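Putative uncharacterized protein PH0350 (Pyrococcus horikoshii, PDB 3QJL) binds CRISPR RNA as a Cas6-like RAMP protein of the prokaryotic adaptive immune system, dimerising in crystals with crRNA. Local coordinates at residues A[163-168]-A[183-188]. Residues are numbered along the deposited sequence; the frame is centred on the assembly and turned at random.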
loop_
_atom_site.group_PDB
_atom_site.type_symbol
_atom_site.label_atom_id
_atom_site.label_comp_id
_atom_site.label_asym_id
_atom_site.label_seq_id
_atom_site.Cartn_x
_atom_site.Cartn_y
_atom_site.Cartn_z
ATOM N N ARG A 163 10.619 21.111 -5.451
ATOM C CA ARG A 163 11.542 20.440 -6.342
ATOM C C ARG A 163 10.807 19.899 -7.582
ATOM O O ARG A 163 11.280 20.040 -8.700
ATOM C CB ARG A 163 12.255 19.328 -5.586
ATOM C CG ARG A 163 13.254 18.579 -6.399
ATOM C CD ARG A 163 14.455 19.421 -6.761
ATOM N NE ARG A 163 15.343 18.602 -7.583
ATOM C CZ ARG A 163 15.635 18.826 -8.865
ATOM N NH1 ARG A 163 15.143 19.891 -9.499
ATOM N NH2 ARG A 163 16.447 17.989 -9.509
ATOM N N LEU A 164 9.641 19.296 -7.378
ATOM C CA LEU A 164 8.892 18.683 -8.466
ATOM C C LEU A 164 8.446 19.733 -9.457
ATOM O O LEU A 164 8.505 19.518 -10.664
ATOM C CB LEU A 164 7.657 17.962 -7.927
ATOM C CG LEU A 164 6.670 17.400 -8.956
ATOM C CD1 LEU A 164 7.295 16.273 -9.783
ATOM C CD2 LEU A 164 5.401 16.931 -8.268
ATOM N N ARG A 165 7.976 20.857 -8.927
ATOM C CA ARG A 165 7.556 22.000 -9.717
ATOM C C ARG A 165 8.685 22.399 -10.687
ATOM O O ARG A 165 8.477 22.506 -11.899
ATOM C CB ARG A 165 7.210 23.143 -8.764
ATOM C CG ARG A 165 6.279 24.219 -9.301
ATOM C CD ARG A 165 5.797 25.151 -8.166
ATOM N NE ARG A 165 4.676 24.601 -7.381
ATOM C CZ ARG A 165 4.615 24.552 -6.043
ATOM N NH1 ARG A 165 5.618 25.007 -5.294
ATOM N NH2 ARG A 165 3.546 24.039 -5.442
ATOM N N LYS A 166 9.887 22.596 -10.157
ATOM C CA LYS A 166 11.030 22.965 -10.990
ATOM C C LYS A 166 11.415 21.872 -11.985
ATOM O O LYS A 166 11.798 22.161 -13.108
ATOM C CB LYS A 166 12.238 23.359 -10.128
ATOM C CG LYS A 166 12.152 24.771 -9.592
ATOM C CD LYS A 166 12.957 24.964 -8.329
ATOM C CE LYS A 166 12.630 26.302 -7.700
ATOM N NZ LYS A 166 13.020 26.349 -6.266
ATOM N N VAL A 167 11.322 20.615 -11.580
ATOM C CA VAL A 167 11.649 19.530 -12.498
ATOM C C VAL A 167 10.716 19.545 -13.710
ATOM O O VAL A 167 11.173 19.430 -14.837
ATOM C CB VAL A 167 11.623 18.158 -11.802
ATOM C CG1 VAL A 167 11.724 17.048 -12.811
ATOM C CG2 VAL A 167 12.765 18.062 -10.832
ATOM N N MET A 168 9.417 19.710 -13.475
ATOM C CA MET A 168 8.446 19.727 -14.567
ATOM C C MET A 168 8.657 20.917 -15.493
ATOM O O MET A 168 8.831 20.741 -16.689
ATOM C CB MET A 168 7.006 19.705 -14.045
ATOM C CG MET A 168 6.659 18.453 -13.261
ATOM S SD MET A 168 7.140 16.913 -14.071
ATOM C CE MET A 168 5.743 16.692 -15.169
ATOM N N ARG A 183 2.877 28.040 -14.919
ATOM C CA ARG A 183 3.789 27.155 -14.189
ATOM C C ARG A 183 3.387 26.799 -12.749
ATOM O O ARG A 183 4.155 26.169 -12.027
ATOM C CB ARG A 183 5.213 27.697 -14.228
ATOM C CG ARG A 183 5.287 29.163 -14.574
ATOM C CD ARG A 183 6.617 29.496 -15.218
ATOM N NE ARG A 183 6.459 30.372 -16.376
ATOM C CZ ARG A 183 6.670 31.686 -16.356
ATOM N NH1 ARG A 183 7.053 32.281 -15.230
ATOM N NH2 ARG A 183 6.504 32.402 -17.467
ATOM N N ASP A 184 2.213 27.232 -12.309
ATOM C CA ASP A 184 1.791 26.916 -10.952
ATOM C C ASP A 184 0.942 25.657 -10.890
ATOM O O ASP A 184 -0.017 25.506 -11.646
ATOM C CB ASP A 184 1.030 28.090 -10.328
ATOM C CG ASP A 184 1.879 29.352 -10.226
ATOM O OD1 ASP A 184 3.100 29.236 -9.968
ATOM O OD2 ASP A 184 1.320 30.459 -10.407
ATOM N N PHE A 185 1.310 24.745 -9.995
ATOM C CA PHE A 185 0.469 23.593 -9.699
ATOM C C PHE A 185 0.779 22.966 -8.339
ATOM O O PHE A 185 1.863 23.156 -7.785
ATOM C CB PHE A 185 0.584 22.542 -10.800
ATOM C CG PHE A 185 1.862 21.766 -10.771
ATOM C CD1 PHE A 185 2.958 22.185 -11.500
ATOM C CD2 PHE A 185 1.963 20.602 -10.035
ATOM C CE1 PHE A 185 4.137 21.464 -11.489
ATOM C CE2 PHE A 185 3.146 19.869 -10.019
ATOM C CZ PHE A 185 4.233 20.303 -10.748
ATOM N N THR A 186 -0.178 22.213 -7.811
ATOM C CA THR A 186 0.028 21.479 -6.574
ATOM C C THR A 186 -0.439 20.061 -6.776
ATOM O O THR A 186 -1.237 19.793 -7.671
ATOM C CB THR A 186 -0.813 22.049 -5.412
ATOM O OG1 THR A 186 -2.182 22.140 -5.822
ATOM C CG2 THR A 186 -0.314 23.418 -4.994
ATOM N N ILE A 187 0.047 19.153 -5.941
ATOM C CA ILE A 187 -0.544 17.827 -5.861
ATOM C C ILE A 187 -0.846 17.523 -4.401
ATOM O O ILE A 187 -0.070 17.881 -3.521
ATOM C CB ILE A 187 0.394 16.741 -6.417
ATOM C CG1 ILE A 187 1.397 16.319 -5.352
ATOM C CG2 ILE A 187 1.115 17.221 -7.671
ATOM C CD1 ILE A 187 2.237 15.149 -5.775
ATOM N N GLU A 188 -1.978 16.893 -4.121
ATOM C CA GLU A 188 -2.169 16.392 -2.768
ATOM C C GLU A 188 -2.357 14.880 -2.733
ATOM O O GLU A 188 -3.216 14.326 -3.426
ATOM C CB GLU A 188 -3.255 17.147 -1.989
ATOM C CG GLU A 188 -4.683 16.763 -2.293
ATOM C CD GLU A 188 -5.645 17.359 -1.282
ATOM O OE1 GLU A 188 -5.236 17.545 -0.106
ATOM O OE2 GLU A 188 -6.802 17.654 -1.663
#
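The CA atoms of R165 and F185 are the nearest pair across the contact, 7.3 Å apart, where helix segment 163-168 passes strand 185-188 with axes 9.4 Å apart and N-to-C directions 129° from one another. R165 reaches across to the strand backbone. With CG anti to the backbone N (chi1 -158°) and the chain bent at chi3, its guanidinium turns side-on to F185 O, which takes two hydrogen bonds: from R165 NE at 3.2 Å and from R165 NH2 at 3.0 Å. Both are moderately bent, and the oxygen lies nearly in the guanidinium plane, a paired grip that would restrict the rotation of that group. NE sits in the carbonyl plane of F185, whereas NH2 is tilted from it. T186 CG2 also lies at the guanidinium edge, beside the oxygen, 3.9 Å from R165 NH2.

The contact lies within the C-terminal RAMP domain, where the ferredoxin-like architecture sets helices 160-176 and 217-226 against an antiparallel sheet; strand 185-189 pairs there with strand 204-215, T186 bonding to A214 through the backbone. Between helix and strand lies the F185 ring, buried and inclined 69° to the R165 guanidinium. Its CE1 and CZ both approach the CA of R165, at an oblique angle to the ring, CZ standing 3.9 Å from R165 CA. L164 CD2 meets the ring edge at F185 CE2, 4.1 Å away, and also reaches I187 CG2. M168 CG approaches F185 CZ obliquely at 4.0 Å. The L164 and M168 side chains each cross the phenylalanine at about a right angle. Y213 lies with its ring nearly parallel to that of F185, while I219 of helix 217-226 touches both F185 and M168, extending this apolar packing to the second helix.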